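PDB 4HKG: phosphopantetheine attachment site family protein from Acinetobacter baumannii, which probably serves as a free-standing peptidyl carrier protein, carrying pathway intermediates on a phosphopantetheine arm in a non-ribosomal peptide type of secondary metabolism. Local coordinates for residues T16-E21 / T36-D41; L46-D51 / T63-Y68; K20-E25 / S42-S47. All blocks are in the same frame, centred on the assembly; numbering follows the deposited sequence. Where two conformers were deposited one is given.

Interaction 1 (T16-E21 / T36-D41)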
ATOM      1  N   THR A  16       5.246   5.305  -0.689  1.00  8.82           N
ATOM      2  CA  THR A  16       6.668   5.209  -0.414  1.00  9.50           C
ATOM      3  C   THR A  16       7.127   3.755  -0.395  1.00  9.14           C
ATOM      4  O   THR A  16       8.150   3.403  -0.993  1.00  9.33           O
ATOM      5  CB  THR A  16       7.011   5.891   0.931  1.00 10.09           C
ATOM      6  OG1 THR A  16       6.644   7.276   0.870  1.00 14.15           O
ATOM      7  CG2 THR A  16       8.499   5.768   1.236  1.00 12.85           C
ATOM      8  N   LEU A  17       6.372   2.902   0.289  1.00  8.40           N
ATOM      9  CA  LEU A  17       6.703   1.483   0.339  1.00  7.95           C
ATOM     10  C   LEU A  17       6.690   0.851  -1.052  1.00  8.32           C
ATOM     11  O   LEU A  17       7.613   0.105  -1.418  1.00  8.67           O
ATOM     12  CB  LEU A  17       5.731   0.716   1.238  1.00  9.55           C
ATOM     13  CG  LEU A  17       5.750   1.048   2.727  1.00  8.83           C
ATOM     14  CD1 LEU A  17       4.613   0.316   3.421  1.00 10.13           C
ATOM     15  CD2 LEU A  17       7.079   0.668   3.344  1.00 10.70           C
ATOM     16  N   VAL A  18       5.646   1.129  -1.822  1.00  7.78           N
ATOM     17  CA  VAL A  18       5.513   0.559  -3.152  1.00 10.05           C
ATOM     18  C   VAL A  18       6.646   1.032  -4.062  1.00  8.77           C
ATOM     19  O   VAL A  18       7.276   0.226  -4.753  1.00  9.78           O
ATOM     20  CB  VAL A  18       4.120   0.880  -3.741  1.00  9.25           C
ATOM     21  CG1 VAL A  18       4.063   0.557  -5.222  1.00 11.21           C
ATOM     22  CG2 VAL A  18       3.031   0.136  -2.965  1.00 10.08           C
ATOM     23  N   ALA A  19       6.927   2.330  -4.055  1.00  9.65           N
ATOM     24  CA  ALA A  19       7.981   2.892  -4.895  1.00 10.42           C
ATOM     25  C   ALA A  19       9.345   2.296  -4.553  1.00 10.29           C
ATOM     26  O   ALA A  19      10.135   1.984  -5.448  1.00 10.58           O
ATOM     27  CB  ALA A  19       8.007   4.404  -4.771  1.00 11.29           C
ATOM     28  N   LYS A  20       9.628   2.132  -3.265  1.00  9.28           N
ATOM     29  CA  LYS A  20      10.895   1.550  -2.846  1.00 10.79           C
ATOM     30  C   LYS A  20      11.027   0.109  -3.341  1.00  9.41           C
ATOM     31  O   LYS A  20      12.102  -0.301  -3.794  1.00 10.92           O
ATOM     32  CB  LYS A  20      11.044   1.628  -1.324  1.00 11.19           C
ATOM     33  CG  LYS A  20      11.368   3.028  -0.785  1.00 13.84           C
ATOM     34  CD  LYS A  20      12.869   3.300  -0.725  1.00 16.28           C
ATOM     35  CE  LYS A  20      13.165   4.687  -0.155  1.00 15.26           C
ATOM     36  NZ  LYS A  20      14.583   4.797   0.300  1.00 20.66           N
ATOM     37  N   GLU A  21       9.944  -0.660  -3.264  1.00  9.25           N
ATOM     38  CA  GLU A  21       9.961  -2.035  -3.751  1.00  9.98           C
ATOM     39  C   GLU A  21      10.092  -2.104  -5.273  1.00  9.62           C
ATOM     40  O   GLU A  21      10.768  -2.986  -5.806  1.00 12.57           O
ATOM     41  CB  GLU A  21       8.701  -2.771  -3.309  1.00 10.06           C
ATOM     42  CG  GLU A  21       8.796  -3.342  -1.916  1.00 11.05           C
ATOM     43  CD  GLU A  21       9.785  -4.486  -1.860  1.00 14.02           C
ATOM     44  OE1 GLU A  21      10.924  -4.309  -1.377  1.00 14.49           O
ATOM     45  OE2 GLU A  21       9.423  -5.590  -2.316  1.00 15.88           O
ATOM     46  N   THR A  36      -1.086  -4.027 -10.109  1.00 11.25           N
ATOM     47  CA  THR A  36      -0.571  -4.945 -11.114  1.00 13.52           C
ATOM     48  C   THR A  36      -0.320  -4.270 -12.453  1.00 13.30           C
ATOM     49  O   THR A  36       0.499  -4.738 -13.244  1.00 14.04           O
ATOM     50  CB  THR A  36      -1.484  -6.155 -11.309  1.00 14.36           C
ATOM     51  OG1 THR A  36      -2.811  -5.711 -11.608  1.00 17.72           O
ATOM     52  CG2 THR A  36      -1.520  -6.999 -10.040  1.00 18.22           C
ATOM     53  N   SER A  37      -1.019  -3.176 -12.731  1.00 12.57           N
ATOM     54  CA  SER A  37      -0.834  -2.518 -14.020  0.51 13.53           C
ATOM     55  C   SER A  37       0.521  -1.808 -14.110  1.00 13.51           C
ATOM     56  O   SER A  37       0.932  -1.398 -15.197  1.00 14.69           O
ATOM     57  CB  SER A  37      -1.970  -1.547 -14.308  0.51 19.28           C
ATOM     58  OG  SER A  37      -1.981  -0.530 -13.340  0.51 19.39           O
ATOM     59  N   TYR A  38       1.219  -1.675 -12.983  1.00 12.45           N
ATOM     60  CA  TYR A  38       2.609  -1.216 -13.027  1.00 12.67           C
ATOM     61  C   TYR A  38       3.594  -2.251 -12.482  1.00 13.46           C
ATOM     62  O   TYR A  38       4.694  -1.913 -12.030  1.00 15.70           O
ATOM     63  CB  TYR A  38       2.821   0.174 -12.412  1.00 13.83           C
ATOM     64  CG  TYR A  38       2.292   0.414 -11.010  1.00 11.80           C
ATOM     65  CD1 TYR A  38       3.076   0.176  -9.892  1.00 12.73           C
ATOM     66  CD2 TYR A  38       1.024   0.944 -10.812  1.00 13.79           C
ATOM     67  CE1 TYR A  38       2.601   0.430  -8.614  1.00 13.84           C
ATOM     68  CE2 TYR A  38       0.539   1.201  -9.537  1.00 13.23           C
ATOM     69  CZ  TYR A  38       1.333   0.943  -8.444  1.00 10.50           C
ATOM     70  OH  TYR A  38       0.886   1.205  -7.176  1.00 10.36           O
ATOM     71  N   GLY A  39       3.192  -3.514 -12.540  1.00 11.71           N
ATOM     72  CA  GLY A  39       4.133  -4.610 -12.385  1.00 13.01           C
ATOM     73  C   GLY A  39       4.276  -5.194 -10.996  1.00 10.73           C
ATOM     74  O   GLY A  39       5.093  -6.092 -10.798  1.00 12.32           O
ATOM     75  N   LEU A  40       3.503  -4.707 -10.035  1.00 10.02           N
ATOM     76  CA  LEU A  40       3.625  -5.196  -8.675  1.00 10.37           C
ATOM     77  C   LEU A  40       3.231  -6.671  -8.603  1.00 10.50           C
ATOM     78  O   LEU A  40       2.210  -7.069  -9.166  1.00 11.74           O
ATOM     79  CB  LEU A  40       2.771  -4.344  -7.744  1.00 11.81           C
ATOM     80  CG  LEU A  40       2.952  -4.583  -6.249  1.00 11.31           C
ATOM     81  CD1 LEU A  40       2.865  -3.272  -5.467  1.00 12.25           C
ATOM     82  CD2 LEU A  40       1.937  -5.580  -5.723  1.00 14.19           C
ATOM     83  N   ASP A  41       4.043  -7.476  -7.920  1.00  9.46           N
ATOM     84  CA  ASP A  41       3.841  -8.925  -7.853  1.00  9.88           C
ATOM     85  C   ASP A  41       3.655  -9.408  -6.414  1.00  9.64           C
ATOM     86  O   ASP A  41       3.571  -8.603  -5.475  1.00  8.88           O
ATOM     87  CB  ASP A  41       4.969  -9.685  -8.573  1.00 11.62           C
ATOM     88  CG  ASP A  41       6.328  -9.541  -7.897  1.00 11.68           C
ATOM     89  OD1 ASP A  41       6.420  -8.978  -6.791  1.00 12.45           O
ATOM     90  OD2 ASP A  41       7.325 -10.009  -8.487  1.00 15.39           O
TER

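Interaction 2 (L46-D51 / T63-Y68)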
ATOM      1  N   LEU A  46       3.697  -9.135  -0.440  1.00  8.70           N
ATOM      2  CA  LEU A  46       4.102  -9.644   0.862  1.00  9.78           C
ATOM      3  C   LEU A  46       5.020  -8.655   1.606  1.00  9.33           C
ATOM      4  O   LEU A  46       4.866  -8.428   2.819  1.00  9.38           O
ATOM      5  CB  LEU A  46       4.776 -11.006   0.696  1.00 10.51           C
ATOM      6  CG  LEU A  46       5.383 -11.615   1.959  1.00 12.83           C
ATOM      7  CD1 LEU A  46       4.308 -11.819   3.022  1.00 16.27           C
ATOM      8  CD2 LEU A  46       6.096 -12.925   1.643  1.00 14.34           C
ATOM      9  N   SER A  47       5.966  -8.063   0.887  1.00  9.29           N
ATOM     10  CA  SER A  47       6.843  -7.043   1.470  1.00  9.91           C
ATOM     11  C   SER A  47       6.052  -5.853   2.006  1.00  8.63           C
ATOM     12  O   SER A  47       6.244  -5.426   3.151  1.00  9.69           O
ATOM     13  CB  SER A  47       7.861  -6.564   0.429  1.00 10.22           C
ATOM     14  OG  SER A  47       8.575  -5.422   0.894  1.00 12.09           O
ATOM     15  N   VAL A  48       5.176  -5.305   1.176  1.00  9.12           N
ATOM     16  CA  VAL A  48       4.409  -4.126   1.542  1.00  8.99           C
ATOM     17  C   VAL A  48       3.455  -4.395   2.702  1.00  9.87           C
ATOM     18  O   VAL A  48       3.408  -3.627   3.666  1.00  8.81           O
ATOM     19  CB  VAL A  48       3.645  -3.563   0.318  1.00  9.00           C
ATOM     20  CG1 VAL A  48       2.683  -2.453   0.734  1.00 10.60           C
ATOM     21  CG2 VAL A  48       4.630  -3.063  -0.735  1.00 10.72           C
ATOM     22  N   SER A  49       2.696  -5.482   2.623  1.00  8.97           N
ATOM     23  CA  SER A  49       1.772  -5.796   3.700  1.00  9.82           C
ATOM     24  C   SER A  49       2.508  -6.085   5.008  1.00  9.68           C
ATOM     25  O   SER A  49       2.075  -5.641   6.074  1.00 10.34           O
ATOM     26  CB  SER A  49       0.832  -6.940   3.305  1.00  9.69           C
ATOM     27  OG  SER A  49       1.533  -8.138   3.000  1.00 10.87           O
ATOM     28  N   GLY A  50       3.627  -6.805   4.926  1.00  9.39           N
ATOM     29  CA  GLY A  50       4.420  -7.101   6.106  1.00 10.20           C
ATOM     30  C   GLY A  50       4.992  -5.849   6.749  1.00 10.29           C
ATOM     31  O   GLY A  50       5.022  -5.710   7.974  1.00 11.09           O
ATOM     32  N   ASP A  51       5.461  -4.926   5.914  1.00  9.77           N
ATOM     33  CA  ASP A  51       5.966  -3.654   6.414  1.00 10.15           C
ATOM     34  C   ASP A  51       4.849  -2.843   7.071  1.00 10.15           C
ATOM     35  O   ASP A  51       5.049  -2.227   8.123  1.00 10.98           O
ATOM     36  CB  ASP A  51       6.642  -2.854   5.295  1.00  9.89           C
ATOM     37  CG  ASP A  51       8.032  -3.378   4.952  1.00 11.17           C
ATOM     38  OD1 ASP A  51       8.543  -4.264   5.668  1.00 13.43           O
ATOM     39  OD2 ASP A  51       8.637  -2.877   3.982  1.00 13.57           O
ATOM     40  N   THR A  63      -3.041 -10.555   0.284  1.00  9.95           N
ATOM     41  CA  THR A  63      -4.206 -10.487  -0.594  1.00 10.27           C
ATOM     42  C   THR A  63      -5.026  -9.210  -0.404  1.00  9.47           C
ATOM     43  O   THR A  63      -5.915  -8.926  -1.201  1.00  9.89           O
ATOM     44  CB  THR A  63      -5.121 -11.723  -0.440  1.00 10.98           C
ATOM     45  OG1 THR A  63      -5.324 -11.981   0.950  1.00 12.76           O
ATOM     46  CG2 THR A  63      -4.477 -12.952  -1.092  1.00 13.86           C
ATOM     47  N   LEU A  64      -4.742  -8.429   0.636  1.00  9.33           N
ATOM     48  CA  LEU A  64      -5.375  -7.112   0.745  1.00  9.78           C
ATOM     49  C   LEU A  64      -5.022  -6.230  -0.452  1.00  8.97           C
ATOM     50  O   LEU A  64      -5.797  -5.337  -0.811  1.00  9.45           O
ATOM     51  CB  LEU A  64      -4.980  -6.406   2.038  1.00 10.43           C
ATOM     52  CG  LEU A  64      -5.646  -6.940   3.303  1.00 10.56           C
ATOM     53  CD1 LEU A  64      -5.019  -6.295   4.524  1.00 13.18           C
ATOM     54  CD2 LEU A  64      -7.160  -6.718   3.290  1.00 13.42           C
ATOM     55  N   LEU A  65      -3.869  -6.467  -1.080  1.00  9.70           N
ATOM     56  CA  LEU A  65      -3.501  -5.685  -2.262  1.00  8.96           C
ATOM     57  C   LEU A  65      -4.257  -6.148  -3.499  1.00  9.57           C
ATOM     58  O   LEU A  65      -4.247  -5.465  -4.511  1.00  9.97           O
ATOM     59  CB  LEU A  65      -1.986  -5.671  -2.507  1.00 10.22           C
ATOM     60  CG  LEU A  65      -1.178  -4.706  -1.626  1.00  8.93           C
ATOM     61  CD1 LEU A  65      -0.964  -5.245  -0.212  1.00 10.61           C
ATOM     62  CD2 LEU A  65       0.153  -4.366  -2.284  1.00 11.20           C
ATOM     63  N   TRP A  66      -4.921  -7.303  -3.410  1.00  9.50           N
ATOM     64  CA  TRP A  66      -5.877  -7.727  -4.434  1.00  9.89           C
ATOM     65  C   TRP A  66      -7.254  -7.123  -4.142  1.00  9.72           C
ATOM     66  O   TRP A  66      -7.923  -6.592  -5.037  1.00 11.65           O
ATOM     67  CB  TRP A  66      -5.952  -9.260  -4.489  1.00 10.34           C
ATOM     68  CG  TRP A  66      -6.923  -9.818  -5.487  1.00 11.43           C
ATOM     69  CD1 TRP A  66      -8.221 -10.179  -5.258  1.00 14.88           C
ATOM     70  CD2 TRP A  66      -6.658 -10.121  -6.861  1.00 12.30           C
ATOM     71  NE1 TRP A  66      -8.783 -10.668  -6.411  1.00 16.25           N
ATOM     72  CE2 TRP A  66      -7.848 -10.646  -7.405  1.00 13.61           C
ATOM     73  CE3 TRP A  66      -5.535  -9.992  -7.683  1.00 15.71           C
ATOM     74  CZ2 TRP A  66      -7.939 -11.042  -8.738  1.00 16.72           C
ATOM     75  CZ3 TRP A  66      -5.632 -10.387  -9.005  1.00 20.30           C
ATOM     76  CH2 TRP A  66      -6.826 -10.906  -9.519  1.00 18.44           C
ATOM     77  N   ASP A  67      -7.674  -7.205  -2.880  1.00 10.00           N
ATOM     78  CA  ASP A  67      -8.998  -6.746  -2.463  1.00 12.22           C
ATOM     79  C   ASP A  67      -9.131  -5.231  -2.555  1.00 10.77           C
ATOM     80  O   ASP A  67     -10.218  -4.710  -2.823  1.00 12.16           O
ATOM     81  CB  ASP A  67      -9.257  -7.163  -1.019  1.00 12.27           C
ATOM     82  CG  ASP A  67      -9.293  -8.665  -0.834  1.00 14.63           C
ATOM     83  OD1 ASP A  67      -9.398  -9.418  -1.834  1.00 14.02           O
ATOM     84  OD2 ASP A  67      -9.234  -9.091   0.337  1.00 13.97           O
ATOM     85  N   TYR A  68      -8.026  -4.540  -2.299  1.00 10.01           N
ATOM     86  CA  TYR A  68      -7.941  -3.077  -2.320  1.00 10.21           C
ATOM     87  C   TYR A  68      -6.776  -2.742  -3.237  1.00 10.33           C
ATOM     88  O   TYR A  68      -5.659  -2.518  -2.777  1.00 10.68           O
ATOM     89  CB  TYR A  68      -7.740  -2.524  -0.897  1.00  9.95           C
ATOM     90  CG  TYR A  68      -8.878  -2.924   0.005  1.00  9.44           C
ATOM     91  CD1 TYR A  68     -10.064  -2.208  -0.005  1.00 12.76           C
ATOM     92  CD2 TYR A  68      -8.795  -4.053   0.825  1.00 10.32           C
ATOM     93  CE1 TYR A  68     -11.122  -2.573   0.790  1.00 13.52           C
ATOM     94  CE2 TYR A  68      -9.863  -4.428   1.628  1.00 12.14           C
ATOM     95  CZ  TYR A  68     -11.020  -3.677   1.602  1.00 12.14           C
ATOM     96  OH  TYR A  68     -12.088  -4.038   2.389  1.00 15.85           O
TER

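Interaction 3 (K20-E25 / S42-S47)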
ATOM      1  N   LYS A  20       9.628   2.132  -3.265  1.00  9.28           N
ATOM      2  CA  LYS A  20      10.895   1.550  -2.846  1.00 10.79           C
ATOM      3  C   LYS A  20      11.027   0.109  -3.341  1.00  9.41           C
ATOM      4  O   LYS A  20      12.102  -0.301  -3.794  1.00 10.92           O
ATOM      5  CB  LYS A  20      11.044   1.628  -1.324  1.00 11.19           C
ATOM      6  CG  LYS A  20      11.368   3.028  -0.785  1.00 13.84           C
ATOM      7  CD  LYS A  20      12.869   3.300  -0.725  1.00 16.28           C
ATOM      8  CE  LYS A  20      13.165   4.687  -0.155  1.00 15.26           C
ATOM      9  NZ  LYS A  20      14.583   4.797   0.300  1.00 20.66           N
ATOM     10  N   GLU A  21       9.944  -0.660  -3.264  1.00  9.25           N
ATOM     11  CA  GLU A  21       9.961  -2.035  -3.751  1.00  9.98           C
ATOM     12  C   GLU A  21      10.092  -2.104  -5.273  1.00  9.62           C
ATOM     13  O   GLU A  21      10.768  -2.986  -5.806  1.00 12.57           O
ATOM     14  CB  GLU A  21       8.701  -2.771  -3.309  1.00 10.06           C
ATOM     15  CG  GLU A  21       8.796  -3.342  -1.916  1.00 11.05           C
ATOM     16  CD  GLU A  21       9.785  -4.486  -1.860  1.00 14.02           C
ATOM     17  OE1 GLU A  21      10.924  -4.309  -1.377  1.00 14.49           O
ATOM     18  OE2 GLU A  21       9.423  -5.590  -2.316  1.00 15.88           O
ATOM     19  N   MET A  22       9.454  -1.179  -5.976  1.00  9.36           N
ATOM     20  CA  MET A  22       9.464  -1.196  -7.435  0.80  9.98           C
ATOM     21  C   MET A  22      10.704  -0.514  -8.008  1.00 10.61           C
ATOM     22  O   MET A  22      10.938  -0.546  -9.215  1.00 11.72           O
ATOM     23  CB  MET A  22       8.186  -0.560  -7.991  0.80 10.25           C
ATOM     24  CG  MET A  22       6.893  -1.273  -7.570  0.80 11.27           C
ATOM     25  SD  MET A  22       6.861  -3.061  -7.865  0.80 10.98           S
ATOM     26  CE  MET A  22       6.911  -3.100  -9.658  0.80 13.93           C
ATOM     27  N   ARG A  23      11.497   0.104  -7.128  1.00 13.54           N
ATOM     28  CA  ARG A  23      12.736   0.810  -7.493  1.00 13.42           C
ATOM     29  C   ARG A  23      12.493   1.977  -8.453  1.00 12.55           C
ATOM     30  O   ARG A  23      13.249   2.177  -9.409  1.00 13.20           O
ATOM     31  CB  ARG A  23      13.806  -0.155  -8.032  1.00 14.75           C
ATOM     32  CG  ARG A  23      14.085  -1.329  -7.102  1.00 16.33           C
ATOM     33  CD  ARG A  23      15.315  -2.108  -7.535  1.00 18.00           C
ATOM     34  NE  ARG A  23      15.344  -3.467  -6.994  1.00 21.13           N
ATOM     35  CZ  ARG A  23      15.934  -3.816  -5.856  1.00 26.58           C
ATOM     36  NH1 ARG A  23      15.903  -5.080  -5.455  1.00 26.00           N
ATOM     37  NH2 ARG A  23      16.552  -2.906  -5.114  1.00 24.42           N
ATOM     38  N   VAL A  24      11.446   2.748  -8.178  1.00 11.66           N
ATOM     39  CA  VAL A  24      11.135   3.954  -8.942  1.00 11.41           C
ATOM     40  C   VAL A  24      10.833   5.092  -7.970  1.00 11.27           C
ATOM     41  O   VAL A  24      10.628   4.857  -6.780  1.00 12.61           O
ATOM     42  CB  VAL A  24       9.930   3.739  -9.884  1.00 12.04           C
ATOM     43  CG1 VAL A  24      10.208   2.592 -10.857  1.00 13.25           C
ATOM     44  CG2 VAL A  24       8.670   3.479  -9.091  1.00 12.63           C
ATOM     45  N   GLU A  25      10.794   6.322  -8.474  1.00 11.80           N
ATOM     46  CA  GLU A  25      10.433   7.469  -7.645  1.00 12.47           C
ATOM     47  C   GLU A  25       8.943   7.461  -7.335  1.00 12.07           C
ATOM     48  O   GLU A  25       8.126   7.162  -8.202  1.00 11.34           O
ATOM     49  CB  GLU A  25      10.794   8.769  -8.350  1.00 14.80           C
ATOM     50  CG  GLU A  25      12.259   8.894  -8.663  1.00 16.65           C
ATOM     51  CD  GLU A  25      13.111   9.127  -7.436  1.00 21.98           C
ATOM     52  OE1 GLU A  25      12.558   9.333  -6.333  1.00 24.89           O
ATOM     53  OE2 GLU A  25      14.349   9.118  -7.589  1.00 26.86           O
ATOM     54  N   SER A  42       3.573 -10.725  -6.242  1.00 10.31           N
ATOM     55  CA  SER A  42       3.244 -11.300  -4.943  1.00 10.34           C
ATOM     56  C   SER A  42       4.341 -11.090  -3.911  1.00 10.28           C
ATOM     57  O   SER A  42       4.050 -10.873  -2.733  1.00  9.90           O
ATOM     58  CB  SER A  42       2.923 -12.791  -5.081  1.00 11.62           C
ATOM     59  OG  SER A  42       1.783 -12.980  -5.910  1.00 11.89           O
ATOM     60  N   ILE A  43       5.599 -11.182  -4.339  1.00 10.94           N
ATOM     61  CA  ILE A  43       6.723 -10.913  -3.450  1.00 11.60           C
ATOM     62  C   ILE A  43       6.635  -9.487  -2.914  1.00 10.12           C
ATOM     63  O   ILE A  43       6.794  -9.247  -1.712  1.00 10.79           O
ATOM     64  CB  ILE A  43       8.071 -11.157  -4.166  1.00 12.82           C
ATOM     65  CG1 ILE A  43       8.286 -12.657  -4.375  1.00 17.47           C
ATOM     66  CG2 ILE A  43       9.233 -10.561  -3.381  1.00 16.72           C
ATOM     67  CD1 ILE A  43       9.548 -13.000  -5.138  1.00 21.99           C
ATOM     68  N   VAL A  44       6.339  -8.544  -3.797  1.00  9.50           N
ATOM     69  CA  VAL A  44       6.178  -7.159  -3.383  1.00  9.19           C
ATOM     70  C   VAL A  44       4.956  -6.995  -2.481  1.00  8.62           C
ATOM     71  O   VAL A  44       5.007  -6.271  -1.479  1.00  9.29           O
ATOM     72  CB  VAL A  44       6.130  -6.198  -4.591  1.00  9.41           C
ATOM     73  CG1 VAL A  44       5.810  -4.786  -4.138  1.00 10.21           C
ATOM     74  CG2 VAL A  44       7.453  -6.222  -5.329  1.00 11.98           C
ATOM     75  N   ALA A  45       3.846  -7.644  -2.814  1.00  8.64           N
ATOM     76  CA  ALA A  45       2.662  -7.542  -1.968  1.00  8.15           C
ATOM     77  C   ALA A  45       2.954  -8.042  -0.550  1.00  8.70           C
ATOM     78  O   ALA A  45       2.505  -7.438   0.431  1.00  8.92           O
ATOM     79  CB  ALA A  45       1.485  -8.296  -2.576  1.00  9.55           C
ATOM     80  N   LEU A  46       3.697  -9.135  -0.440  1.00  8.70           N
ATOM     81  CA  LEU A  46       4.102  -9.644   0.862  1.00  9.78           C
ATOM     82  C   LEU A  46       5.020  -8.655   1.606  1.00  9.33           C
ATOM     83  O   LEU A  46       4.866  -8.428   2.819  1.00  9.38           O
ATOM     84  CB  LEU A  46       4.776 -11.006   0.696  1.00 10.51           C
ATOM     85  CG  LEU A  46       5.383 -11.615   1.959  1.00 12.83           C
ATOM     86  CD1 LEU A  46       4.308 -11.819   3.022  1.00 16.27           C
ATOM     87  CD2 LEU A  46       6.096 -12.925   1.643  1.00 14.34           C
ATOM     88  N   SER A  47       5.966  -8.063   0.887  1.00  9.29           N
ATOM     89  CA  SER A  47       6.843  -7.043   1.470  1.00  9.91           C
ATOM     90  C   SER A  47       6.052  -5.853   2.006  1.00  8.63           C
ATOM     91  O   SER A  47       6.244  -5.426   3.151  1.00  9.69           O
ATOM     92  CB  SER A  47       7.861  -6.564   0.429  1.00 10.22           C
ATOM     93  OG  SER A  47       8.575  -5.422   0.894  1.00 12.09           O
TER

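Interaction 1 (T16-E21 / T36-D41)
V18, on the inward side of helix 7-22, meets Y38 and L40 of the loop that leads into helix 42-56. This is the helical-bundle fold of phosphopantetheine carrier proteins, and G39-L40-D41-S42 matches the GxDS signature in which the serine of this family normally takes up the arm. Within residues 16-21 a single methyl, V18 CG1, does the touching. It lies anti to the backbone N (chi1 168°), which carries it out towards the loop. The two larger side chains reach it by different routes. Y38 crosses V18 at about a right angle and offers the edge of its ring: CG1 lies near the ring plane, 3.7 Å from Y38 CE1, with the phenol oxygen Y38 OH only slightly farther off at 3.8 Å. Y38 has CG between its backbone N and carbonyl carbon (chi1 52°), which swings the ring towards the helix, where I29 and Q33 also pack on it. L40 sends a single branch to the same methyl, while F35 lies against its side chain. Without a polar bond between them, the segments are held by apolar packing over a small area, about 110 Å². The turn between the two loop residues depends on G39, whose positive phi would press a side chain against the preceding carbonyl. Beyond L40, D41 takes the N-cap position of helix 42-56; on the inner side of the loop, L40 CD1 ends 4.0 Å from V18 CG1.

Interaction 2 (L46-D51 / T63-Y68)
L65 reaches from the short helix 64-67 to helix 42-56 and divides its fork between two neighbours there. CD1 approaches S49 CB at 4.3 Å, and CD2 approaches V48 CG1 at 4.4 Å, so each branch takes one residue. These are relaxed van der Waals distances, and closer neighbours of the same leucine lie just beyond the two segments: L65 CD2 is 4.1 Å from both A45 CA and L40 CD2. F35 and L74 also touch the side chain, leaving it buried among residues from the loop before helix 42-56 and from helix 71-82. V48 contributes the methyl that stands anti to its backbone N (chi1 172°). S49 turns a carbon, not its hydroxyl, to the leucine. With chi1 at 60° its OG folds back onto its own helix and hydrogen-bonds to A45 O, so this buried polar atom is satisfied without help from the short helix. P62 packs on S49 as well. L64 leans instead on L74 and Y77 of helix 71-82, and the ring of Y68 stacks with that of Y77.

The looser part is the surface of helix 64-67 that carries W66 and D67, which are exposed and make no contact with residues 46-51. Backbone bonds order this turn: T63 O receives both W66 N, at 2.9 Å, and D67 N, at 3.0 Å. A bound methylpentanediol, probably from the crystallisation liquor, lies about 4 Å from the L65 side chain. A short helix wedged between the second and last long helices, with L65 touching both, is the arrangement of the small four-helix bundle of acyl and peptidyl carrier proteins.

Interaction 3 (K20-E25 / S42-S47)
E21 and V44 pack side by side where the end of helix 7-22 meets the start of helix 42-56, their side chains running past each other in opposite directions. The aliphatic part of the glutamate makes the closest approach to V44: E21 CB lies 3.6 Å from V44 CG1. Its chain then bends at chi2 (-69°) and lays the carboxylate beside S47, one helical turn along. There S47 OG sits over the flat face of the carboxylate, almost directly above E21 CD at 3.2 Å. The oxygens are nearly as close, with S47 OG 3.3 Å from E21 OE2, but the angles are too poor for a hydrogen bond. E21 OE2 also rests 3.3 Å from S47 CB. On the other flank, M22 crosses V44 at about a right angle, with M22 SD 4.1 Å from V44 CG2. M22 was modelled in two conformers, so this contact may not be permanent.

Behind these side chains, backbone features set the positions. V44 N is taken by D41 OD1, the N-cap of helix 42-56. Helix 7-22 closes where R23 turns to positive phi (61°): R23 N makes a weak bond to K20 O, and V24 N a probable one to A19 O, the pattern of a Schellman motif. The chain thus turns away right after M22. In the given conformer, the methyl M22 CE lies 3.5 Å from Y38 O in the loop leading to helix 42-56.

The chemistry is therefore mixed. Methyls and methylenes probably supply most of the cohesion, while the serine oxygen lies over the carboxylate face without a hydrogen bond, so the polar pair adds close packing and no directional bond.

In the fold
All three contacts hold elements around helix 42-56. Interactions 1 and 3 share helix 7-22 and lie only about 4 Å apart between centres: the first packs the loop that enters helix 42-56 against helix 7-22, the third packs the helix itself there. Interaction 2 joins a later part of helix 42-56 to the short helix 64-67. Interactions 1 and 2 are buried and apolar and meet where L40 packs on L65, so their small interfaces belong to one continuous core. Interaction 3, with the largest interface at about 195 Å², is only partly buried, and there a glutamate and a serine join the apolar groups towards the surface.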